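Local coordinates for protein LIP (Serratia marcescens, PDB 4A1R) that probably serves as the TssJ-type lipoprotein of the type VI secretion system, a membrane-bound component of that machinery, at residues P7-R18 against P74-S85; Y98-I108 against I135-P144. One frame throughout, in Å; residues are numbered along the deposited sequence. Where two conformers were deposited one is given.

Contact 1: residues P7-R18 against P74-S85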
loop_
_atom_site.group_PDB
_atom_site.type_symbol
_atom_site.label_atom_id
_atom_site.label_comp_id
_atom_site.label_asym_id
_atom_site.label_seq_id
_atom_site.Cartn_x
_atom_site.Cartn_y
_atom_site.Cartn_z
ATOM N N PRO A 7 5.241 -15.465 -5.965
ATOM C CA PRO A 7 5.864 -14.739 -7.080
ATOM C C PRO A 7 6.828 -13.647 -6.593
ATOM O O PRO A 7 6.778 -13.251 -5.426
ATOM C CB PRO A 7 4.662 -14.131 -7.825
ATOM C CG PRO A 7 3.439 -14.731 -7.208
ATOM C CD PRO A 7 3.833 -15.063 -5.807
ATOM N N SER A 8 7.714 -13.191 -7.475
ATOM C CA SER A 8 8.885 -12.409 -7.050
ATOM C C SER A 8 8.652 -10.905 -6.930
ATOM O O SER A 8 9.430 -10.188 -6.267
ATOM C CB SER A 8 10.056 -12.633 -8.006
ATOM O OG SER A 8 9.773 -12.100 -9.285
ATOM N N ARG A 9 7.638 -10.424 -7.620
ATOM C CA ARG A 9 7.345 -8.989 -7.562
ATOM C C ARG A 9 5.876 -8.656 -7.415
ATOM O O ARG A 9 4.998 -9.533 -7.539
ATOM C CB ARG A 9 8.034 -8.195 -8.684
ATOM C CG ARG A 9 7.948 -8.709 -10.109
ATOM C CD ARG A 9 8.893 -7.911 -11.030
ATOM N NE ARG A 9 8.649 -6.452 -11.004
ATOM C CZ ARG A 9 9.421 -5.536 -10.395
ATOM N NH1 ARG A 9 10.524 -5.879 -9.756
ATOM N NH2 ARG A 9 9.077 -4.263 -10.439
ATOM N N TYR A 10 5.601 -7.391 -7.077
ATOM C CA TYR A 10 4.211 -6.941 -6.863
ATOM C C TYR A 10 4.023 -5.595 -7.521
ATOM O O TYR A 10 5.007 -4.871 -7.788
ATOM C CB TYR A 10 3.895 -6.831 -5.356
ATOM C CG TYR A 10 4.722 -5.758 -4.666
ATOM C CD1 TYR A 10 5.968 -6.075 -4.147
ATOM C CD2 TYR A 10 4.273 -4.425 -4.567
ATOM C CE1 TYR A 10 6.777 -5.114 -3.565
ATOM C CE2 TYR A 10 5.079 -3.446 -3.977
ATOM C CZ TYR A 10 6.334 -3.813 -3.465
ATOM O OH TYR A 10 7.180 -2.929 -2.837
ATOM N N SER A 11 2.774 -5.233 -7.771
ATOM C CA SER A 11 2.475 -3.840 -8.090
ATOM C C SER A 11 1.054 -3.450 -7.720
ATOM O O SER A 11 0.135 -4.304 -7.645
ATOM C CB SER A 11 2.761 -3.519 -9.547
ATOM O OG SER A 11 1.733 -3.992 -10.360
ATOM N N LEU A 12 0.896 -2.153 -7.461
ATOM C CA LEU A 12 -0.381 -1.564 -7.078
ATOM C C LEU A 12 -0.691 -0.488 -8.065
ATOM O O LEU A 12 0.183 0.343 -8.399
ATOM C CB LEU A 12 -0.258 -0.948 -5.678
ATOM C CG LEU A 12 0.094 -1.874 -4.518
ATOM C CD1 LEU A 12 0.148 -1.160 -3.176
ATOM C CD2 LEU A 12 -0.942 -2.979 -4.444
ATOM N N VAL A 13 -1.936 -0.463 -8.534
ATOM C CA VAL A 13 -2.340 0.563 -9.455
ATOM C C VAL A 13 -3.335 1.483 -8.743
ATOM O O VAL A 13 -4.334 1.004 -8.209
ATOM C CB VAL A 13 -3.047 -0.021 -10.685
ATOM C CG1 VAL A 13 -3.260 1.085 -11.708
ATOM C CG2 VAL A 13 -2.248 -1.149 -11.301
ATOM N N PHE A 14 -3.085 2.788 -8.760
ATOM C CA PHE A 14 -3.839 3.735 -7.916
ATOM C C PHE A 14 -4.687 4.646 -8.779
ATOM O O PHE A 14 -4.234 5.134 -9.833
ATOM C CB PHE A 14 -2.905 4.577 -7.011
ATOM C CG PHE A 14 -2.300 3.815 -5.886
ATOM C CD1 PHE A 14 -1.128 3.058 -6.065
ATOM C CD2 PHE A 14 -2.900 3.837 -4.625
ATOM C CE1 PHE A 14 -0.578 2.343 -5.024
ATOM C CE2 PHE A 14 -2.351 3.116 -3.573
ATOM C CZ PHE A 14 -1.179 2.385 -3.762
ATOM N N ASP A 15 -5.939 4.802 -8.348
ATOM C CA ASP A 15 -6.847 5.857 -8.785
ATOM C C ASP A 15 -7.118 6.754 -7.561
ATOM O O ASP A 15 -7.227 6.244 -6.439
ATOM C CB ASP A 15 -8.210 5.261 -9.223
ATOM C CG ASP A 15 -8.157 4.540 -10.565
ATOM O OD1 ASP A 15 -7.062 4.371 -11.151
ATOM O OD2 ASP A 15 -9.243 4.153 -11.051
ATOM N N ALA A 16 -7.256 8.059 -7.791
ATOM C CA ALA A 16 -7.663 9.003 -6.746
ATOM C C ALA A 16 -8.933 9.725 -7.195
ATOM O O ALA A 16 -9.011 10.193 -8.333
ATOM C CB ALA A 16 -6.563 10.014 -6.454
ATOM N N ASP A 17 -9.923 9.783 -6.312
ATOM C CA ASP A 17 -11.143 10.578 -6.557
ATOM C C ASP A 17 -10.792 12.013 -6.889
ATOM O O ASP A 17 -9.882 12.607 -6.300
ATOM C CB ASP A 17 -12.055 10.543 -5.329
ATOM C CG ASP A 17 -12.784 9.214 -5.171
ATOM O OD1 ASP A 17 -12.687 8.342 -6.073
ATOM O OD2 ASP A 17 -13.476 9.042 -4.140
ATOM N N ARG A 18 -11.528 12.596 -7.821
ATOM C CA ARG A 18 -11.451 14.036 -8.066
ATOM C C ARG A 18 -11.518 14.917 -6.810
ATOM O O ARG A 18 -10.928 15.993 -6.773
ATOM C CB ARG A 18 -12.536 14.459 -9.060
ATOM C CG ARG A 18 -12.138 14.234 -10.510
ATOM C CD ARG A 18 -13.078 14.944 -11.479
ATOM N NE ARG A 18 -12.673 16.326 -11.758
ATOM C CZ ARG A 18 -13.279 17.411 -11.279
ATOM N NH1 ARG A 18 -14.339 17.297 -10.479
ATOM N NH2 ARG A 18 -12.826 18.618 -11.601
ATOM N N PRO A 74 -5.412 14.473 -7.382
ATOM C CA PRO A 74 -6.855 14.242 -7.417
ATOM C C PRO A 74 -7.317 13.981 -8.851
ATOM O O PRO A 74 -6.898 14.665 -9.768
ATOM C CB PRO A 74 -7.426 15.575 -6.925
ATOM C CG PRO A 74 -6.371 16.071 -5.984
ATOM C CD PRO A 74 -5.077 15.696 -6.634
ATOM N N GLY A 75 -8.132 12.964 -9.038
ATOM C CA GLY A 75 -8.636 12.643 -10.378
ATOM C C GLY A 75 -7.756 11.714 -11.187
ATOM O O GLY A 75 -8.211 11.157 -12.185
ATOM N N GLN A 76 -6.510 11.507 -10.758
ATOM C CA GLN A 76 -5.570 10.664 -11.516
ATOM C C GLN A 76 -5.998 9.190 -11.500
ATOM O O GLN A 76 -6.430 8.680 -10.483
ATOM C CB GLN A 76 -4.163 10.832 -10.951
ATOM C CG GLN A 76 -3.023 10.381 -11.845
ATOM C CD GLN A 76 -1.667 10.882 -11.361
ATOM O OE1 GLN A 76 -1.395 10.950 -10.148
ATOM N NE2 GLN A 76 -0.813 11.248 -12.305
ATOM N N THR A 77 -5.886 8.509 -12.641
ATOM C CA THR A 77 -6.208 7.085 -12.725
ATOM C C THR A 77 -5.020 6.267 -13.240
ATOM O O THR A 77 -4.271 6.730 -14.100
ATOM C CB THR A 77 -7.386 6.778 -13.680
ATOM O OG1 THR A 77 -7.249 7.561 -14.868
ATOM C CG2 THR A 77 -8.716 7.097 -13.017
ATOM N N GLY A 78 -4.903 5.038 -12.745
ATOM C CA GLY A 78 -3.923 4.071 -13.279
ATOM C C GLY A 78 -2.465 4.324 -12.978
ATOM O O GLY A 78 -1.577 3.919 -13.746
ATOM N N LYS A 79 -2.191 4.977 -11.855
ATOM C CA LYS A 79 -0.815 5.261 -11.510
ATOM C C LYS A 79 -0.267 4.025 -10.816
ATOM O O LYS A 79 -0.842 3.574 -9.811
ATOM C CB LYS A 79 -0.742 6.493 -10.608
ATOM C CG LYS A 79 0.650 6.783 -10.072
ATOM C CD LYS A 79 0.733 8.175 -9.501
ATOM C CE LYS A 79 1.748 9.002 -10.285
ATOM N NZ LYS A 79 1.741 10.435 -9.903
ATOM N N LYS A 80 0.847 3.496 -11.348
ATOM C CA LYS A 80 1.377 2.204 -10.920
ATOM C C LYS A 80 2.665 2.338 -10.122
ATOM O O LYS A 80 3.604 3.048 -10.523
ATOM C CB LYS A 80 1.621 1.280 -12.142
ATOM C CG LYS A 80 2.147 -0.102 -11.749
ATOM C CD LYS A 80 2.167 -1.074 -12.923
ATOM C CE LYS A 80 0.760 -1.454 -13.398
ATOM N NZ LYS A 80 0.853 -2.423 -14.552
ATOM N N LEU A 81 2.724 1.650 -8.997
ATOM C CA LEU A 81 3.952 1.541 -8.264
ATOM C C LEU A 81 4.156 0.077 -7.918
ATOM O O LEU A 81 3.250 -0.582 -7.417
ATOM C CB LEU A 81 3.918 2.382 -6.979
ATOM C CG LEU A 81 5.260 2.524 -6.233
ATOM C CD1 LEU A 81 6.182 3.482 -6.976
ATOM C CD2 LEU A 81 5.047 2.988 -4.800
ATOM N N GLY A 82 5.350 -0.437 -8.191
ATOM C CA GLY A 82 5.657 -1.812 -7.849
ATOM C C GLY A 82 7.095 -1.999 -7.442
ATOM O O GLY A 82 7.900 -1.063 -7.528
ATOM N N GLY A 83 7.423 -3.209 -6.987
ATOM C CA GLY A 83 8.787 -3.513 -6.601
ATOM C C GLY A 83 8.946 -5.020 -6.469
ATOM O O GLY A 83 8.024 -5.773 -6.780
ATOM N N GLN A 84 10.105 -5.427 -5.980
ATOM C CA GLN A 84 10.405 -6.837 -5.749
ATOM C C GLN A 84 9.920 -7.186 -4.388
ATOM O O GLN A 84 10.038 -6.395 -3.435
ATOM C CB GLN A 84 11.916 -7.106 -5.825
ATOM C CG GLN A 84 12.470 -6.998 -7.226
ATOM C CD GLN A 84 13.923 -7.414 -7.302
ATOM O OE1 GLN A 84 14.345 -8.012 -8.284
ATOM N NE2 GLN A 84 14.691 -7.107 -6.271
ATOM N N SER A 85 9.347 -8.377 -4.295
ATOM C CA SER A 85 8.912 -8.882 -3.014
ATOM C C SER A 85 10.132 -9.496 -2.343
ATOM O O SER A 85 11.250 -9.290 -2.780
ATOM C CB SER A 85 7.747 -9.861 -3.180
ATOM O OG SER A 85 7.256 -10.263 -1.912
HETATM O O HOH W 1 11.709 -11.480 -5.471
HETATM O O HOH W 2 9.727 -3.570 -2.949
HETATM O O HOH W 3 1.957 -4.457 -13.156
HETATM O O HOH W 4 -9.893 8.855 -10.846
#
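With CG of Tyr10 held between the backbone N and the carbonyl carbon (chi1 65°), the ring lies with one face over Gly83, whose N sits 3.7 Å from CZ. Gly83 has no side chain to hinder this. Tyr10 OH donates to a water that donates in turn to Gln84 O. Toward the C-terminal end of strand 9-16, Asp15 has CG anti to its carbonyl carbon (chi1 -74°). This brings OD1 to 2.8 Å from Gly78 N, a bond nearly in line with the C-O bond. Thr77 CG2 packs 3.6 Å from Asp15 CG. A G1 beta bulge sets Gly78 and Lys79 together opposite Phe14; Gly78 takes the positive phi of such a bulge. From Phe14-Lys79 back to Tyr10-Gly83 the strands form a regular antiparallel ladder, with Leu12-Leu81 as the hydrogen-bonded pair between them. On the face with Ser11 and Val13, Val13 CG2 meets Lys80 CE at 3.7 Å, and one water bridges Ser11 OG and Lys80 NZ. Tyr10, Leu12, Phe14 and Leu81 point the other way and pack on strand 31-38 of the second sheet. Strand 79-84 is outermost in its sheet, and strand 9-16 separates it from strand 130-138.

Contact 2: residues Y98-I108 against I135-P144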
loop_
_atom_site.group_PDB
_atom_site.type_symbol
_atom_site.label_atom_id
_atom_site.label_comp_id
_atom_site.label_asym_id
_atom_site.label_seq_id
_atom_site.Cartn_x
_atom_site.Cartn_y
_atom_site.Cartn_z
ATOM N N TYR A 98 -3.537 11.885 4.177
ATOM C CA TYR A 98 -4.614 12.874 4.080
ATOM C C TYR A 98 -4.317 14.074 4.999
ATOM O O TYR A 98 -3.848 13.884 6.122
ATOM C CB TYR A 98 -5.944 12.268 4.550
ATOM C CG TYR A 98 -6.533 11.248 3.582
ATOM C CD1 TYR A 98 -7.368 11.652 2.536
ATOM C CD2 TYR A 98 -6.239 9.896 3.717
ATOM C CE1 TYR A 98 -7.917 10.727 1.669
ATOM C CE2 TYR A 98 -6.768 8.966 2.837
ATOM C CZ TYR A 98 -7.597 9.387 1.807
ATOM O OH TYR A 98 -8.133 8.457 0.924
ATOM N N GLN A 99 -4.675 15.270 4.555
ATOM C CA GLN A 99 -4.537 16.484 5.437
ATOM C C GLN A 99 -5.494 16.508 6.631
ATOM O O GLN A 99 -5.225 17.164 7.656
ATOM C CB GLN A 99 -4.762 17.767 4.648
ATOM C CG GLN A 99 -3.914 17.991 3.412
ATOM C CD GLN A 99 -4.263 19.324 2.777
ATOM O OE1 GLN A 99 -5.135 20.044 3.276
ATOM N NE2 GLN A 99 -3.572 19.679 1.711
ATOM N N ASN A 100 -6.612 15.806 6.505
ATOM C CA ASN A 100 -7.587 15.715 7.581
ATOM C C ASN A 100 -7.786 14.268 7.908
ATOM O O ASN A 100 -8.648 13.617 7.340
ATOM C CB ASN A 100 -8.924 16.321 7.147
ATOM C CG ASN A 100 -8.945 17.821 7.273
ATOM O OD1 ASN A 100 -8.879 18.546 6.276
ATOM N ND2 ASN A 100 -8.997 18.298 8.504
ATOM N N LEU A 101 -6.986 13.776 8.840
ATOM C CA LEU A 101 -6.887 12.359 9.123
ATOM C C LEU A 101 -8.142 11.742 9.750
ATOM O O LEU A 101 -8.433 10.550 9.554
ATOM C CB LEU A 101 -5.743 12.150 10.104
ATOM C CG LEU A 101 -4.325 11.944 9.623
ATOM C CD1 LEU A 101 -3.568 11.586 10.877
ATOM C CD2 LEU A 101 -4.200 10.838 8.573
ATOM N N ASP A 102 -8.866 12.524 10.548
ATOM C CA ASP A 102 -10.023 11.989 11.294
ATOM C C ASP A 102 -11.061 11.330 10.426
ATOM O O ASP A 102 -11.503 11.904 9.443
ATOM C CB ASP A 102 -10.716 13.080 12.108
ATOM C CG ASP A 102 -9.946 13.451 13.323
ATOM O OD1 ASP A 102 -8.927 12.787 13.601
ATOM O OD2 ASP A 102 -10.355 14.413 13.994
ATOM N N GLY A 103 -11.481 10.131 10.831
ATOM C CA GLY A 103 -12.490 9.392 10.085
ATOM C C GLY A 103 -12.125 8.887 8.694
ATOM O O GLY A 103 -13.008 8.471 7.948
ATOM N N LYS A 104 -10.835 8.926 8.343
ATOM C CA LYS A 104 -10.371 8.444 7.042
ATOM C C LYS A 104 -9.642 7.123 7.206
ATOM O O LYS A 104 -8.974 6.887 8.227
ATOM C CB LYS A 104 -9.447 9.464 6.362
ATOM C CG LYS A 104 -10.018 10.862 6.250
ATOM C CD LYS A 104 -10.354 11.260 4.840
ATOM C CE LYS A 104 -10.701 12.744 4.770
ATOM N NZ LYS A 104 -11.070 13.239 6.151
ATOM N N THR A 105 -9.782 6.240 6.214
ATOM C CA THR A 105 -8.988 5.009 6.207
ATOM C C THR A 105 -7.647 5.375 5.556
ATOM O O THR A 105 -7.477 5.273 4.333
ATOM C CB THR A 105 -9.723 3.852 5.462
ATOM O OG1 THR A 105 -11.032 3.684 6.035
ATOM C CG2 THR A 105 -8.939 2.519 5.596
ATOM N N TRP A 106 -6.720 5.850 6.388
ATOM C CA TRP A 106 -5.425 6.341 5.892
ATOM C C TRP A 106 -4.384 5.259 5.821
ATOM O O TRP A 106 -3.268 5.492 5.329
ATOM C CB TRP A 106 -4.915 7.511 6.755
ATOM C CG TRP A 106 -4.834 7.265 8.246
ATOM C CD1 TRP A 106 -5.772 7.665 9.205
ATOM C CD2 TRP A 106 -3.747 6.631 9.021
ATOM N NE1 TRP A 106 -5.360 7.328 10.456
ATOM C CE2 TRP A 106 -4.163 6.695 10.423
ATOM C CE3 TRP A 106 -2.504 6.053 8.706
ATOM C CZ2 TRP A 106 -3.373 6.186 11.451
ATOM C CZ3 TRP A 106 -1.727 5.529 9.753
ATOM C CH2 TRP A 106 -2.153 5.585 11.089
ATOM N N ARG A 107 -4.700 4.085 6.359
ATOM C CA ARG A 107 -3.787 2.903 6.259
ATOM C C ARG A 107 -4.556 1.627 5.901
ATOM O O ARG A 107 -5.672 1.379 6.433
ATOM C CB ARG A 107 -3.040 2.740 7.580
ATOM C CG ARG A 107 -2.813 1.345 8.115
ATOM C CD ARG A 107 -2.265 1.384 9.550
ATOM N NE ARG A 107 -3.236 1.885 10.533
ATOM C CZ ARG A 107 -2.933 2.277 11.769
ATOM N NH1 ARG A 107 -1.676 2.207 12.224
ATOM N NH2 ARG A 107 -3.896 2.742 12.563
ATOM N N ILE A 108 -3.983 0.826 4.996
ATOM C CA ILE A 108 -4.496 -0.530 4.750
ATOM C C ILE A 108 -3.327 -1.518 4.687
ATOM O O ILE A 108 -2.194 -1.151 4.340
ATOM C CB ILE A 108 -5.378 -0.655 3.474
ATOM C CG1 ILE A 108 -4.562 -0.416 2.181
ATOM C CG2 ILE A 108 -6.679 0.157 3.560
ATOM C CD1 ILE A 108 -5.343 -0.527 0.882
ATOM N N ILE A 135 -6.073 -0.100 -6.028
ATOM C CA ILE A 135 -6.431 0.672 -4.825
ATOM C C ILE A 135 -7.017 2.009 -5.256
ATOM O O ILE A 135 -6.542 2.651 -6.215
ATOM C CB ILE A 135 -5.207 0.935 -3.897
ATOM C CG1 ILE A 135 -4.472 -0.361 -3.541
ATOM C CG2 ILE A 135 -5.592 1.700 -2.621
ATOM C CD1 ILE A 135 -5.313 -1.391 -2.807
ATOM N N VAL A 136 -8.059 2.446 -4.560
ATOM C CA VAL A 136 -8.548 3.803 -4.770
ATOM C C VAL A 136 -8.270 4.652 -3.517
ATOM O O VAL A 136 -8.584 4.236 -2.387
ATOM C CB VAL A 136 -10.052 3.840 -5.088
ATOM C CG1 VAL A 136 -10.500 5.285 -5.315
ATOM C CG2 VAL A 136 -10.356 2.986 -6.319
ATOM N N ALA A 137 -7.650 5.815 -3.716
ATOM C CA ALA A 137 -7.597 6.858 -2.663
ATOM C C ALA A 137 -8.881 7.691 -2.783
ATOM O O ALA A 137 -9.012 8.571 -3.634
ATOM C CB ALA A 137 -6.357 7.730 -2.822
ATOM N N GLY A 138 -9.855 7.364 -1.942
ATOM C CA GLY A 138 -11.146 8.003 -2.028
ATOM C C GLY A 138 -11.256 9.080 -0.968
ATOM O O GLY A 138 -10.401 9.200 -0.072
ATOM N N VAL A 139 -12.324 9.857 -1.066
ATOM C CA VAL A 139 -12.624 10.903 -0.101
ATOM C C VAL A 139 -12.582 10.375 1.337
ATOM O O VAL A 139 -12.091 11.049 2.224
ATOM C CB VAL A 139 -13.987 11.573 -0.444
ATOM C CG1 VAL A 139 -14.529 12.384 0.717
ATOM C CG2 VAL A 139 -13.846 12.465 -1.671
ATOM N N SER A 140 -13.082 9.171 1.580
ATOM C CA SER A 140 -13.112 8.654 2.942
ATOM C C SER A 140 -11.883 7.817 3.309
ATOM O O SER A 140 -11.754 7.389 4.438
ATOM C CB SER A 140 -14.416 7.883 3.214
ATOM O OG SER A 140 -14.484 6.654 2.481
ATOM N N GLY A 141 -10.966 7.594 2.368
ATOM C CA GLY A 141 -9.825 6.732 2.670
ATOM C C GLY A 141 -9.455 5.826 1.508
ATOM O O GLY A 141 -9.983 5.938 0.402
ATOM N N LEU A 142 -8.507 4.949 1.774
ATOM C CA LEU A 142 -8.028 4.019 0.774
ATOM C C LEU A 142 -8.968 2.822 0.779
ATOM O O LEU A 142 -9.376 2.352 1.866
ATOM C CB LEU A 142 -6.660 3.473 1.184
ATOM C CG LEU A 142 -5.447 4.406 1.128
ATOM C CD1 LEU A 142 -4.364 3.931 2.059
ATOM C CD2 LEU A 142 -4.924 4.554 -0.299
ATOM N N ARG A 143 -9.246 2.284 -0.408
ATOM C CA ARG A 143 -9.918 0.999 -0.458
ATOM C C ARG A 143 -9.466 0.177 -1.679
ATOM O O ARG A 143 -9.259 0.723 -2.769
ATOM C CB ARG A 143 -11.418 1.186 -0.475
ATOM C CG ARG A 143 -11.900 1.853 -1.734
ATOM C CD ARG A 143 -13.409 2.011 -1.769
ATOM N NE ARG A 143 -13.816 2.291 -3.141
ATOM C CZ ARG A 143 -13.889 3.501 -3.680
ATOM N NH1 ARG A 143 -13.621 4.588 -2.954
ATOM N NH2 ARG A 143 -14.250 3.620 -4.947
ATOM N N PRO A 144 -9.304 -1.126 -1.479
ATOM C CA PRO A 144 -9.081 -1.975 -2.656
ATOM C C PRO A 144 -10.330 -2.033 -3.549
ATOM O O PRO A 144 -11.443 -1.869 -3.050
ATOM C CB PRO A 144 -8.716 -3.334 -2.058
ATOM C CG PRO A 144 -9.145 -3.292 -0.623
ATOM C CD PRO A 144 -9.149 -1.851 -0.200
HETATM O O HOH W 5 -11.980 2.240 3.445
#
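Thr105 and Gly141 form a single backbone bridge. Thr105 N donates to Ser140 O at 2.9 Å, and Leu142 N donates to Thr105 O at 2.8 Å. Thr105 is also the centre of an inverse gamma turn, and the chain reaches it through a type II turn from Leu101 to Lys104. Across from it, the end of strand 130-138 and strand 141-144 make a tight hairpin with a type I turn from Gly138 to Gly141. Gly141 has a positive phi (140°), and without a side chain its backbone lies close against Thr105.

The protein is a beta-sandwich. Strand 141-144 is outermost in one sheet and strand 107-111 in the other, so this contact joins the two sheets along one side. Leu142 and Ile108 both reach Val94 of strand 91-96.

Tyr98 sends its hydroxyl to the hairpin turn. OH donates to Gly138 O at 2.6 Å, in the carbonyl plane, and the same oxygen also accepts a hydrogen bond from Gly141 N, so two donors grip it. Lys104 CD lies 3.8 Å above one face of the Tyr98 ring, toward its rim, and comes within 3.1 Å of Val139 O. The lysine chain is bent at chi2 (-110°) and again at chi4, and NZ donates to Asn100 O.

With CG1 between the backbone N and the carbonyl carbon (chi1 66°), Ile108 points CD1 at Ile135 CD1, tip to tip at 3.8 Å, and leaves the CG2 branch 4.1 Å from Leu142 CB. Leu142 CD1 packs against the Trp106 carbonyl. A water bridges Thr105 OG1 and Leu142 O beside the backbone bridge.

How the contacts relate
Starting from the N terminus, strand 9-16 comes first, and contact 1 closes a long loop when strand 79-84 returns to it. That loop holds strand 31-38, helices 42-46 and 49-60, and strand 64-72. Strand 91-96 follows. Contact 2 then closes a shorter loop, from 98-108 to the hairpin 135-144. The two loops are in series and neither encloses the other. They meet in one sheet, where strand 9-16 lies beside strand 130-138; Val13 O with Ile135 N and Asp15 O with Ala137 N are probable hydrogen bonds. Contact 1 pairs two strands within this sheet. Contact 2 ties the sheet's opposite edge to the second sheet.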